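Local structure of tRNA (Adenine(22)-N(1))-methyltransferase (Mycoplasma capricolum subsp. capricolum, 6QE6) at residues K31-S36 with I107-I112; Y52-N57 with F82-Q87; T59-A64 with E103-D108; K70-A75 with I88-S93. The protein probably methylates N1 of adenine 22 in tRNA, and binds the cofactor product S-adenosyl-L-homocysteine. All blocks are in the same frame, centred on the assembly; numbering follows the deposited sequence.

Contact 1 (K31-S36 with I107-I112); sequences KLINNS and IDYVTI
The loop from Leu32 to Ser36 runs at 135° to the segment Asp108-Thr111, and the chains come closest at Ser36 and Asp108, whose CA atoms are 6.1 Å apart. Tyr109 fills the angle between them. Ser36 OG meets its ring at the edge and in its plane, 3.3 Å from Tyr109 CE2, while the hydroxyl itself donates to Asn34 O from well above that carbonyl plane. Ile33 lies over one face: its CG1 is 4.2 Å above the Tyr109 ring plane, displaced toward its margin. With CG1 set beside the backbone N (chi1 -61°), Ile33 extends past the ring until its CD1 reaches Thr111 CG2 at 3.8 Å. Two waters join the phenol to the loop. Tyr109 OH accepts from one at 2.7 Å and donates to the other, and both waters donate to Leu32 O; the first also receives Asn34 N-H. Asp108 OD2 is taken by the backbone N-H groups of Thr37 and Ala38, and Thr111 OG1 by Asp41. The loop leads into strand 36-42 beside its parallel neighbour 109-115, adjacent strands in the middle of the Rossmann-like sheet of class I methyltransferases.

Contact 2 (Y52-N57 with F82-Q87); sequences YLVQNN and FGLTGQ
Val54 turns CG1 opposite its own backbone N (chi1 162°), and Leu84 holds CG beside its backbone N (chi1 -67°); with these settings the two side chains point at each other, tip to tip, with Val54 CG1 3.7 Å from Leu84 CD2. This is apolar packing at the surface of the Rossmann-like domain, between the C-terminal end of helix 48-55 and the loop that carries the chain from helix 69-81 into strand 88-92. Both helices finish in Schellman motifs, with Asn57 and Gly83 taking the positive phi, so the contact gathers two helix ends. The other methyl of Leu84, CD1, lies 3.9 Å from Gln55 CG, the two side chains crossing at about a right angle, and Gln87 adds its CB at 4.0 Å from Val54 CG1. Two residues before Leu84, Phe82 meets the extended Gln55: Gln55 NE2 comes obliquely to within 3.2 Å of Phe82 CD1, the amide and ring planes standing 86° apart. Leu84 also packs on Val79 of its own preceding helix, and Val54 on Thr59 of the next strand. On the far side of helix 48-55 the last turn is closed by Asn56, which brings both its backbone N and its ND2 to Tyr52 O, with ND2 lying 3.7 Å above the centre of the Tyr52 ring.

Contact 3 (T59-A64 with E103-D108); sequences TKIAYA and EILNID
Tyr63 and Ile104 have their CA atoms 8.6 Å apart where strand residues Ile61 to Tyr63 run at 101° to the loop segment Glu103-Ile107, and the tyrosine side chain spans the gap. Its hydroxyl is fixed by the loop backbone: Leu105 N donates to Tyr63 OH over 3.1 Å, nearly straight at 175°. A water lying in the plane of the ring makes a second bond to Tyr63 OH and passes a hydrogen to Glu103 O, so the phenol oxygen is tied to the loop backbone at Leu105 directly and at Glu103 through the water. Ile104 lies over a face of the ring in a CH-pi contact, its CD1 4.2 Å from the centroid of Tyr63 and 27° off the normal. The bend at chi2 folds CD1 back onto the ring, and Ile104 CG2 rests 3.9 Å from Tyr63 CE2. In the Rossmann-like sheet, strand 59-66 stands between 36-42 and 88-92, and it turns Ala62 and Ala64 to helix 48-55 on its other face; Tyr63 therefore faces the loop leading to strand 109-115. This same strand ends at Asp66, which binds S-adenosyl-L-homocysteine, as the acidic residue at this place commonly does in class I methyltransferases. Ile107 CG1 approaches the ring obliquely, at 4.3 Å from Tyr63 CE2. Further out, Ile61 CD1 lies 4.3 Å from Leu105 CD1. The loop has other anchors: Ile104 O accepts from Lys130 NZ, and the Ile104 side chain packs on Phe98.

Contact 4 (K70-A75 with I88-S93); sequences KPLNIA and IFTILS
Leu72 and Thr90 centre a helix-on-sheet contact at one margin of the fold, where helix 69-81 lies against strand 88-92, the outermost strand on this side of the sheet. The two short axes are 9.0 Å apart and run almost antiparallel, at 171°. Leu72 does most of the touching and divides its methyls between two places. CD1 goes to the threonine, with Leu72 CD1 3.9 Å from Thr90 CG2, the leucine and threonine side chains passing alongside with opposite headings. CD2 slips further along the strand and rests on its backbone, 3.4 Å from Ile91 O and 3.6 Å from Leu92 CA. The first torsion of Leu72, -137°, lies away from a staggered position, so the exact placing of the two branches deserves some caution. These elements belong to the beta-alpha-beta crossover that runs from strand 59-66 through helix 69-81 to strand 88-92, as in Rossmann-like folds. One helical turn on, Ala75 CB closes on the same methyl, 4.1 Å from Thr90 CG2. Thr90 can offer that methyl because its OG1 sits between the backbone N and the carbonyl carbon (chi1 42°), leaving CG2 beside the N; it also packs on Leu76. Leu72 lies close to the side chain of Asp66, a residue that binds S-adenosyl-L-homocysteine, and the strand runs on to Ser93, which touches that ligand.

In the fold
All four contacts lie in the Rossmann-like domain. Contacts 1 and 3 share Ile107 and Asp108, and Ser36 O probably accepts from Lys60 N at 3.2 Å. Contacts 3 and 4 meet across neighbouring strands, where Ala64 N is 2.9 Å from Phe89 O, a probable hydrogen bond. Contact 2 joins both: Gln87 O lies 2.9 Å from Ala62 N, and Val54 CG2 packs on Ile88 CG1 at 3.7 Å. Contact 4 comes closest to the cofactor site, Ser93 touching S-adenosyl-L-homocysteine. The side chain of Thr111 in contact 1 is about 7 Å from the ligand, and that of Tyr63 in contact 3 about 11 Å, while contact 2 lies away from the site.

Contact 1 (K31-S36 with I107-I112)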
loop_
_atom_site.group_PDB
_atom_site.type_symbol
_atom_site.label_atom_id
_atom_site.label_comp_id
_atom_site.label_asym_id
_atom_site.label_seq_id
_atom_site.Cartn_x
_atom_site.Cartn_y
_atom_site.Cartn_z
ATOM N N LYS A 31 1.778 5.318 11.989
ATOM C CA LYS A 31 1.011 6.467 12.464
ATOM C C LYS A 31 -0.489 6.286 12.255
ATOM O O LYS A 31 -1.289 6.837 13.018
ATOM C CB LYS A 31 1.479 7.747 11.770
ATOM C CG LYS A 31 2.919 8.070 12.046
ATOM C CD LYS A 31 3.185 9.546 11.907
ATOM C CE LYS A 31 4.655 9.773 11.961
ATOM N NZ LYS A 31 5.216 8.939 10.878
ATOM N N LEU A 32 -0.892 5.524 11.241
ATOM C CA LEU A 32 -2.304 5.340 10.932
ATOM C C LEU A 32 -2.993 4.300 11.816
ATOM O O LEU A 32 -4.207 4.105 11.673
ATOM C CB LEU A 32 -2.466 4.943 9.456
ATOM C CG LEU A 32 -1.828 5.912 8.457
ATOM C CD1 LEU A 32 -1.719 5.356 7.029
ATOM C CD2 LEU A 32 -2.590 7.235 8.482
ATOM N N ILE A 33 -2.269 3.623 12.703
ATOM C CA ILE A 33 -2.796 2.468 13.432
ATOM C C ILE A 33 -2.791 2.770 14.921
ATOM O O ILE A 33 -1.721 2.967 15.523
ATOM C CB ILE A 33 -1.992 1.188 13.165
ATOM C CG1 ILE A 33 -2.029 0.834 11.692
ATOM C CG2 ILE A 33 -2.546 0.046 14.013
ATOM C CD1 ILE A 33 -1.405 -0.484 11.397
ATOM N N ASN A 34 -3.981 2.774 15.518
ATOM C CA ASN A 34 -4.118 3.014 16.944
ATOM C C ASN A 34 -5.325 2.250 17.466
ATOM O O ASN A 34 -6.265 1.965 16.720
ATOM C CB ASN A 34 -4.251 4.512 17.233
ATOM C CG ASN A 34 -2.998 5.288 16.855
ATOM O OD1 ASN A 34 -2.014 5.271 17.586
ATOM N ND2 ASN A 34 -3.028 5.966 15.709
ATOM N N ASN A 35 -5.272 1.897 18.750
ATOM C CA ASN A 35 -6.433 1.372 19.461
ATOM C C ASN A 35 -7.035 0.174 18.747
ATOM O O ASN A 35 -8.253 0.047 18.664
ATOM C CB ASN A 35 -7.500 2.455 19.648
ATOM C CG ASN A 35 -6.961 3.656 20.377
ATOM O OD1 ASN A 35 -6.334 3.523 21.435
ATOM N ND2 ASN A 35 -7.164 4.840 19.805
ATOM N N SER A 36 -6.181 -0.694 18.212
ATOM C CA SER A 36 -6.624 -1.843 17.436
ATOM C C SER A 36 -6.562 -3.099 18.279
ATOM O O SER A 36 -5.742 -3.208 19.187
ATOM C CB SER A 36 -5.771 -2.033 16.183
ATOM O OG SER A 36 -5.984 -0.949 15.306
ATOM N N ILE A 107 -9.878 -8.732 12.022
ATOM C CA ILE A 107 -8.649 -7.959 11.871
ATOM C C ILE A 107 -9.017 -6.507 11.591
ATOM O O ILE A 107 -9.738 -6.219 10.629
ATOM C CB ILE A 107 -7.761 -8.547 10.760
ATOM C CG1 ILE A 107 -7.276 -9.940 11.164
ATOM C CG2 ILE A 107 -6.573 -7.623 10.443
ATOM C CD1 ILE A 107 -6.843 -10.783 10.002
ATOM N N ASP A 108 -8.522 -5.593 12.434
ATOM C CA ASP A 108 -8.778 -4.169 12.229
ATOM C C ASP A 108 -8.029 -3.649 11.007
ATOM O O ASP A 108 -8.595 -2.924 10.183
ATOM C CB ASP A 108 -8.378 -3.377 13.470
ATOM C CG ASP A 108 -9.213 -3.739 14.688
ATOM O OD1 ASP A 108 -10.199 -3.025 14.958
ATOM O OD2 ASP A 108 -8.904 -4.745 15.365
ATOM N N TYR A 109 -6.754 -4.010 10.865
ATOM C CA TYR A 109 -5.948 -3.490 9.774
ATOM C C TYR A 109 -5.078 -4.597 9.221
ATOM O O TYR A 109 -4.309 -5.217 9.962
ATOM C CB TYR A 109 -5.032 -2.356 10.219
ATOM C CG TYR A 109 -5.692 -1.069 10.626
ATOM C CD1 TYR A 109 -5.898 -0.046 9.700
ATOM C CD2 TYR A 109 -6.044 -0.837 11.959
ATOM C CE1 TYR A 109 -6.457 1.160 10.082
ATOM C CE2 TYR A 109 -6.627 0.364 12.351
ATOM C CZ TYR A 109 -6.826 1.354 11.406
ATOM O OH TYR A 109 -7.376 2.541 11.794
ATOM N N VAL A 110 -5.166 -4.818 7.924
ATOM C CA VAL A 110 -4.161 -5.584 7.216
ATOM C C VAL A 110 -3.195 -4.599 6.577
ATOM O O VAL A 110 -3.621 -3.660 5.891
ATOM C CB VAL A 110 -4.805 -6.506 6.176
ATOM C CG1 VAL A 110 -3.747 -7.044 5.256
ATOM C CG2 VAL A 110 -5.545 -7.629 6.902
ATOM N N THR A 111 -1.904 -4.768 6.846
ATOM C CA THR A 111 -0.874 -3.954 6.221
ATOM C C THR A 111 -0.103 -4.804 5.230
ATOM O O THR A 111 0.199 -5.974 5.498
ATOM C CB THR A 111 0.089 -3.327 7.236
ATOM O OG1 THR A 111 0.724 -4.351 8.017
ATOM C CG2 THR A 111 -0.665 -2.368 8.147
ATOM N N ILE A 112 0.161 -4.216 4.064
ATOM C CA ILE A 112 0.926 -4.834 2.998
ATOM C C ILE A 112 1.931 -3.790 2.561
ATOM O O ILE A 112 1.547 -2.769 1.971
ATOM C CB ILE A 112 0.047 -5.265 1.820
ATOM C CG1 ILE A 112 -1.112 -6.132 2.304
ATOM C CG2 ILE A 112 0.883 -5.977 0.786
ATOM C CD1 ILE A 112 -2.237 -6.304 1.297
HETATM O O HOH W 1 -6.211 3.529 13.967
HETATM O O HOH W 2 -6.824 4.964 10.618
#

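Contact 2 (Y52-N57 with F82-Q87)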
loop_
_atom_site.group_PDB
_atom_site.type_symbol
_atom_site.label_atom_id
_atom_site.label_comp_id
_atom_site.label_asym_id
_atom_site.label_seq_id
_atom_site.Cartn_x
_atom_site.Cartn_y
_atom_site.Cartn_z
ATOM N N TYR A 52 6.956 -3.346 16.580
ATOM C CA TYR A 52 6.774 -1.938 16.932
ATOM C C TYR A 52 5.343 -1.653 17.388
ATOM O O TYR A 52 5.125 -1.008 18.424
ATOM C CB TYR A 52 7.130 -1.048 15.741
ATOM C CG TYR A 52 6.946 0.423 16.016
ATOM C CD1 TYR A 52 8.016 1.190 16.477
ATOM C CD2 TYR A 52 5.705 1.053 15.828
ATOM C CE1 TYR A 52 7.880 2.543 16.747
ATOM C CE2 TYR A 52 5.547 2.423 16.100
ATOM C CZ TYR A 52 6.652 3.162 16.558
ATOM O OH TYR A 52 6.557 4.511 16.831
ATOM N N LEU A 53 4.352 -2.117 16.606
ATOM C CA LEU A 53 2.950 -1.823 16.901
ATOM C C LEU A 53 2.526 -2.403 18.246
ATOM O O LEU A 53 1.790 -1.762 19.005
ATOM C CB LEU A 53 2.055 -2.363 15.787
ATOM C CG LEU A 53 2.119 -1.670 14.426
ATOM C CD1 LEU A 53 1.335 -2.480 13.432
ATOM C CD2 LEU A 53 1.568 -0.260 14.519
ATOM N N VAL A 54 2.978 -3.616 18.557
ATOM C CA VAL A 54 2.640 -4.198 19.851
ATOM C C VAL A 54 3.362 -3.461 20.978
ATOM O O VAL A 54 2.762 -3.138 22.007
ATOM C CB VAL A 54 2.951 -5.703 19.851
ATOM C CG1 VAL A 54 3.043 -6.230 21.282
ATOM C CG2 VAL A 54 1.870 -6.441 19.070
ATOM N N GLN A 55 4.648 -3.152 20.789
ATOM C CA GLN A 55 5.399 -2.444 21.825
ATOM C C GLN A 55 4.773 -1.097 22.164
ATOM O O GLN A 55 4.806 -0.677 23.320
ATOM C CB GLN A 55 6.852 -2.253 21.391
ATOM C CG GLN A 55 7.673 -3.529 21.481
ATOM C CD GLN A 55 9.128 -3.331 21.114
ATOM O OE1 GLN A 55 9.453 -2.591 20.182
ATOM N NE2 GLN A 55 10.015 -4.013 21.834
ATOM N N ASN A 56 4.189 -0.411 21.188
ATOM C CA ASN A 56 3.613 0.903 21.438
ATOM C C ASN A 56 2.109 0.855 21.679
ATOM O O ASN A 56 1.456 1.902 21.690
ATOM C CB ASN A 56 3.953 1.847 20.289
ATOM C CG ASN A 56 5.413 2.279 20.318
ATOM O OD1 ASN A 56 5.730 3.432 20.619
ATOM N ND2 ASN A 56 6.311 1.346 20.022
ATOM N N ASN A 57 1.559 -0.333 21.914
ATOM C CA ASN A 57 0.155 -0.493 22.295
ATOM C C ASN A 57 -0.797 0.053 21.222
ATOM O O ASN A 57 -1.908 0.501 21.520
ATOM C CB ASN A 57 -0.120 0.153 23.663
ATOM C CG ASN A 57 1.026 -0.071 24.660
ATOM O OD1 ASN A 57 1.340 -1.213 25.029
ATOM N ND2 ASN A 57 1.655 1.019 25.098
ATOM N N PHE A 82 12.231 -9.995 22.146
ATOM C CA PHE A 82 11.521 -8.892 22.790
ATOM C C PHE A 82 10.441 -9.366 23.750
ATOM O O PHE A 82 9.789 -8.530 24.385
ATOM C CB PHE A 82 10.900 -7.962 21.743
ATOM C CG PHE A 82 11.916 -7.189 20.943
ATOM C CD1 PHE A 82 12.446 -5.997 21.425
ATOM C CD2 PHE A 82 12.332 -7.645 19.706
ATOM C CE1 PHE A 82 13.372 -5.287 20.695
ATOM C CE2 PHE A 82 13.269 -6.934 18.980
ATOM C CZ PHE A 82 13.782 -5.760 19.475
ATOM N N GLY A 83 10.233 -10.674 23.862
ATOM C CA GLY A 83 9.282 -11.227 24.813
ATOM C C GLY A 83 7.832 -11.072 24.410
ATOM O O GLY A 83 6.974 -10.851 25.279
ATOM N N LEU A 84 7.527 -11.204 23.114
ATOM C CA LEU A 84 6.192 -10.914 22.601
ATOM C C LEU A 84 5.503 -12.135 21.996
ATOM O O LEU A 84 4.529 -11.977 21.258
ATOM C CB LEU A 84 6.260 -9.775 21.581
ATOM C CG LEU A 84 6.646 -8.424 22.196
ATOM C CD1 LEU A 84 6.815 -7.317 21.164
ATOM C CD2 LEU A 84 5.633 -8.009 23.274
ATOM N N THR A 85 5.959 -13.351 22.310
ATOM C CA THR A 85 5.381 -14.530 21.669
ATOM C C THR A 85 3.911 -14.718 22.014
ATOM O O THR A 85 3.190 -15.372 21.251
ATOM C CB THR A 85 6.140 -15.801 22.051
ATOM O OG1 THR A 85 5.868 -16.115 23.419
ATOM C CG2 THR A 85 7.637 -15.606 21.858
ATOM N N GLY A 86 3.447 -14.167 23.134
ATOM C CA GLY A 86 2.033 -14.211 23.443
ATOM C C GLY A 86 1.172 -13.169 22.760
ATOM O O GLY A 86 -0.046 -13.157 22.974
ATOM N N GLN A 87 1.770 -12.289 21.953
ATOM C CA GLN A 87 1.037 -11.207 21.306
ATOM C C GLN A 87 1.244 -11.214 19.797
ATOM O O GLN A 87 0.383 -10.732 19.059
ATOM C CB GLN A 87 1.440 -9.846 21.872
ATOM C CG GLN A 87 0.991 -9.593 23.324
ATOM C CD GLN A 87 1.941 -10.204 24.381
ATOM O OE1 GLN A 87 3.167 -10.071 24.297
ATOM N NE2 GLN A 87 1.359 -10.866 25.386
#

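Contact 3 (T59-A64 with E103-D108)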
loop_
_atom_site.group_PDB
_atom_site.type_symbol
_atom_site.label_atom_id
_atom_site.label_comp_id
_atom_site.label_asym_id
_atom_site.label_seq_id
_atom_site.Cartn_x
_atom_site.Cartn_y
_atom_site.Cartn_z
ATOM N N THR A 59 -1.666 -2.038 18.705
ATOM C CA THR A 59 -2.471 -3.233 18.540
ATOM C C THR A 59 -2.229 -4.143 19.739
ATOM O O THR A 59 -1.169 -4.094 20.370
ATOM C CB THR A 59 -2.139 -3.954 17.207
ATOM O OG1 THR A 59 -3.100 -4.983 16.956
ATOM C CG2 THR A 59 -0.781 -4.571 17.251
ATOM N N LYS A 60 -3.240 -4.953 20.069
ATOM C CA LYS A 60 -3.113 -5.906 21.168
ATOM C C LYS A 60 -2.421 -7.177 20.703
ATOM O O LYS A 60 -1.591 -7.736 21.428
ATOM C CB LYS A 60 -4.488 -6.233 21.764
ATOM C CG LYS A 60 -5.231 -5.058 22.370
ATOM C CD LYS A 60 -4.574 -4.579 23.661
ATOM C CE LYS A 60 -5.419 -3.508 24.356
ATOM N NZ LYS A 60 -4.747 -3.037 25.593
ATOM N N ILE A 61 -2.754 -7.660 19.506
ATOM C CA ILE A 61 -2.036 -8.779 18.912
ATOM C C ILE A 61 -1.715 -8.477 17.445
ATOM O O ILE A 61 -2.264 -7.556 16.827
ATOM C CB ILE A 61 -2.810 -10.113 19.040
ATOM C CG1 ILE A 61 -4.071 -10.108 18.190
ATOM C CG2 ILE A 61 -3.129 -10.431 20.499
ATOM C CD1 ILE A 61 -4.491 -11.505 17.777
ATOM N N ALA A 62 -0.794 -9.261 16.893
ATOM C CA ALA A 62 -0.437 -9.122 15.490
ATOM C C ALA A 62 -0.207 -10.495 14.878
ATOM O O ALA A 62 0.378 -11.385 15.503
ATOM C CB ALA A 62 0.815 -8.247 15.297
ATOM N N TYR A 63 -0.695 -10.656 13.659
ATOM C CA TYR A 63 -0.342 -11.777 12.800
ATOM C C TYR A 63 0.789 -11.348 11.861
ATOM O O TYR A 63 0.624 -10.412 11.070
ATOM C CB TYR A 63 -1.567 -12.230 12.009
ATOM C CG TYR A 63 -2.686 -12.699 12.888
ATOM C CD1 TYR A 63 -2.563 -13.851 13.666
ATOM C CD2 TYR A 63 -3.866 -12.003 12.943
ATOM C CE1 TYR A 63 -3.613 -14.278 14.478
ATOM C CE2 TYR A 63 -4.906 -12.422 13.739
ATOM C CZ TYR A 63 -4.786 -13.551 14.500
ATOM O OH TYR A 63 -5.867 -13.923 15.278
ATOM N N ALA A 64 1.928 -12.019 11.949
ATOM C CA ALA A 64 3.113 -11.670 11.159
ATOM C C ALA A 64 3.287 -12.735 10.080
ATOM O O ALA A 64 3.800 -13.824 10.350
ATOM C CB ALA A 64 4.345 -11.553 12.046
ATOM N N GLU A 103 -9.298 -19.874 13.824
ATOM C CA GLU A 103 -8.591 -19.239 14.933
ATOM C C GLU A 103 -8.117 -17.818 14.624
ATOM O O GLU A 103 -7.730 -17.095 15.549
ATOM C CB GLU A 103 -7.392 -20.103 15.341
ATOM C CG GLU A 103 -6.252 -20.134 14.315
ATOM C CD GLU A 103 -6.408 -21.237 13.250
ATOM O OE1 GLU A 103 -7.316 -22.102 13.401
ATOM O OE2 GLU A 103 -5.602 -21.237 12.272
ATOM N N ILE A 104 -8.138 -17.395 13.361
ATOM C CA ILE A 104 -7.839 -16.004 13.033
ATOM C C ILE A 104 -9.026 -15.141 13.436
ATOM O O ILE A 104 -10.156 -15.366 12.981
ATOM C CB ILE A 104 -7.519 -15.848 11.542
ATOM C CG1 ILE A 104 -6.380 -16.785 11.154
ATOM C CG2 ILE A 104 -7.118 -14.425 11.244
ATOM C CD1 ILE A 104 -5.205 -16.666 12.058
ATOM N N LEU A 105 -8.779 -14.158 14.305
ATOM C CA LEU A 105 -9.826 -13.242 14.737
ATOM C C LEU A 105 -10.081 -12.165 13.684
ATOM O O LEU A 105 -9.304 -11.977 12.742
ATOM C CB LEU A 105 -9.463 -12.541 16.044
ATOM C CG LEU A 105 -8.894 -13.231 17.276
ATOM C CD1 LEU A 105 -8.729 -12.159 18.334
ATOM C CD2 LEU A 105 -9.787 -14.357 17.768
ATOM N N ASN A 106 -11.187 -11.441 13.875
ATOM C CA ASN A 106 -11.438 -10.228 13.108
ATOM C C ASN A 106 -10.233 -9.301 13.171
ATOM O O ASN A 106 -9.658 -9.080 14.241
ATOM C CB ASN A 106 -12.663 -9.497 13.651
ATOM C CG ASN A 106 -13.948 -10.141 13.238
ATOM O OD1 ASN A 106 -13.961 -11.068 12.434
ATOM N ND2 ASN A 106 -15.048 -9.647 13.778
ATOM N N ILE A 107 -9.878 -8.732 12.022
ATOM C CA ILE A 107 -8.649 -7.959 11.871
ATOM C C ILE A 107 -9.017 -6.507 11.591
ATOM O O ILE A 107 -9.738 -6.219 10.629
ATOM C CB ILE A 107 -7.761 -8.547 10.760
ATOM C CG1 ILE A 107 -7.276 -9.940 11.164
ATOM C CG2 ILE A 107 -6.573 -7.623 10.443
ATOM C CD1 ILE A 107 -6.843 -10.783 10.002
ATOM N N ASP A 108 -8.522 -5.593 12.434
ATOM C CA ASP A 108 -8.778 -4.169 12.229
ATOM C C ASP A 108 -8.029 -3.649 11.007
ATOM O O ASP A 108 -8.595 -2.924 10.183
ATOM C CB ASP A 108 -8.378 -3.377 13.470
ATOM C CG ASP A 108 -9.213 -3.739 14.688
ATOM O OD1 ASP A 108 -10.199 -3.025 14.958
ATOM O OD2 ASP A 108 -8.904 -4.745 15.365
HETATM O O HOH W 3 -5.121 -16.254 16.681
#

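Contact 4 (K70-A75 with I88-S93)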
loop_
_atom_site.group_PDB
_atom_site.type_symbol
_atom_site.label_atom_id
_atom_site.label_comp_id
_atom_site.label_asym_id
_atom_site.label_seq_id
_atom_site.Cartn_x
_atom_site.Cartn_y
_atom_site.Cartn_z
ATOM N N LYS A 70 11.606 -18.870 5.309
ATOM C CA LYS A 70 12.963 -18.453 5.673
ATOM C C LYS A 70 12.973 -17.184 6.522
ATOM O O LYS A 70 13.428 -17.243 7.683
ATOM C CB LYS A 70 13.785 -18.344 4.386
ATOM C CG LYS A 70 15.147 -17.700 4.467
ATOM C CD LYS A 70 15.728 -17.734 3.063
ATOM C CE LYS A 70 17.191 -17.367 3.004
ATOM N NZ LYS A 70 17.779 -17.832 1.706
ATOM N N PRO A 71 12.455 -16.033 6.055
ATOM C CA PRO A 71 12.453 -14.847 6.926
ATOM C C PRO A 71 11.521 -14.991 8.110
ATOM O O PRO A 71 11.732 -14.327 9.130
ATOM C CB PRO A 71 12.003 -13.721 5.986
ATOM C CG PRO A 71 11.136 -14.396 5.009
ATOM C CD PRO A 71 11.725 -15.772 4.797
ATOM N N LEU A 72 10.506 -15.846 8.008
ATOM C CA LEU A 72 9.615 -16.093 9.135
ATOM C C LEU A 72 10.360 -16.689 10.327
ATOM O O LEU A 72 9.985 -16.442 11.478
ATOM C CB LEU A 72 8.490 -17.005 8.678
ATOM C CG LEU A 72 7.065 -16.684 9.129
ATOM C CD1 LEU A 72 6.784 -15.195 9.148
ATOM C CD2 LEU A 72 6.097 -17.394 8.209
ATOM N N ASN A 73 11.432 -17.452 10.078
ATOM C CA ASN A 73 12.247 -17.975 11.172
ATOM C C ASN A 73 12.959 -16.853 11.921
ATOM O O ASN A 73 13.080 -16.893 13.152
ATOM C CB ASN A 73 13.278 -18.967 10.638
ATOM C CG ASN A 73 12.653 -20.200 10.054
ATOM O OD1 ASN A 73 11.785 -20.814 10.665
ATOM N ND2 ASN A 73 13.100 -20.582 8.859
ATOM N N ILE A 74 13.479 -15.870 11.184
ATOM C CA ILE A 74 14.076 -14.696 11.810
ATOM C C ILE A 74 13.019 -13.897 12.556
ATOM O O ILE A 74 13.265 -13.383 13.653
ATOM C CB ILE A 74 14.781 -13.851 10.737
ATOM C CG1 ILE A 74 15.628 -14.770 9.859
ATOM C CG2 ILE A 74 15.573 -12.722 11.385
ATOM C CD1 ILE A 74 16.146 -14.130 8.590
ATOM N N ALA A 75 11.821 -13.790 11.973
ATOM C CA ALA A 75 10.734 -13.075 12.627
ATOM C C ALA A 75 10.408 -13.683 13.979
ATOM O O ALA A 75 10.193 -12.961 14.958
ATOM C CB ALA A 75 9.498 -13.078 11.731
ATOM N N ILE A 88 2.371 -11.740 19.317
ATOM C CA ILE A 88 2.642 -11.794 17.886
ATOM C C ILE A 88 2.799 -13.249 17.468
ATOM O O ILE A 88 3.465 -14.031 18.151
ATOM C CB ILE A 88 3.882 -10.960 17.520
ATOM C CG1 ILE A 88 3.653 -9.514 17.946
ATOM C CG2 ILE A 88 4.174 -11.022 16.030
ATOM C CD1 ILE A 88 4.833 -8.621 17.702
ATOM N N PHE A 89 2.171 -13.614 16.350
ATOM C CA PHE A 89 2.085 -14.999 15.896
ATOM C C PHE A 89 2.541 -15.053 14.452
ATOM O O PHE A 89 2.000 -14.335 13.609
ATOM C CB PHE A 89 0.647 -15.532 16.019
ATOM C CG PHE A 89 0.069 -15.384 17.390
ATOM C CD1 PHE A 89 0.367 -16.298 18.384
ATOM C CD2 PHE A 89 -0.752 -14.314 17.700
ATOM C CE1 PHE A 89 -0.145 -16.145 19.669
ATOM C CE2 PHE A 89 -1.280 -14.157 18.989
ATOM C CZ PHE A 89 -0.975 -15.068 19.969
ATOM N N THR A 90 3.525 -15.895 14.158
ATOM C CA THR A 90 3.973 -16.024 12.778
ATOM C C THR A 90 3.048 -16.962 12.017
ATOM O O THR A 90 2.629 -18.003 12.533
ATOM C CB THR A 90 5.413 -16.526 12.707
ATOM O OG1 THR A 90 5.601 -17.569 13.668
ATOM C CG2 THR A 90 6.395 -15.396 12.981
ATOM N N ILE A 91 2.715 -16.573 10.788
ATOM C CA ILE A 91 1.842 -17.345 9.914
ATOM C C ILE A 91 2.504 -17.454 8.544
ATOM O O ILE A 91 2.830 -16.436 7.922
ATOM C CB ILE A 91 0.449 -16.703 9.780
ATOM C CG1 ILE A 91 -0.198 -16.460 11.152
ATOM C CG2 ILE A 91 -0.452 -17.549 8.863
ATOM C CD1 ILE A 91 -0.390 -17.697 11.977
ATOM N N LEU A 92 2.682 -18.682 8.069
ATOM C CA LEU A 92 3.173 -18.940 6.722
ATOM C C LEU A 92 1.982 -19.032 5.770
ATOM O O LEU A 92 1.127 -19.910 5.933
ATOM C CB LEU A 92 3.992 -20.228 6.710
ATOM C CG LEU A 92 4.411 -20.730 5.338
ATOM C CD1 LEU A 92 5.530 -19.867 4.771
ATOM C CD2 LEU A 92 4.836 -22.168 5.441
ATOM N N SER A 93 1.919 -18.138 4.781
ATOM C CA SER A 93 0.718 -18.046 3.960
ATOM C C SER A 93 0.980 -17.195 2.728
ATOM O O SER A 93 1.700 -16.196 2.788
ATOM C CB SER A 93 -0.451 -17.443 4.766
ATOM O OG SER A 93 -1.661 -17.394 4.020
#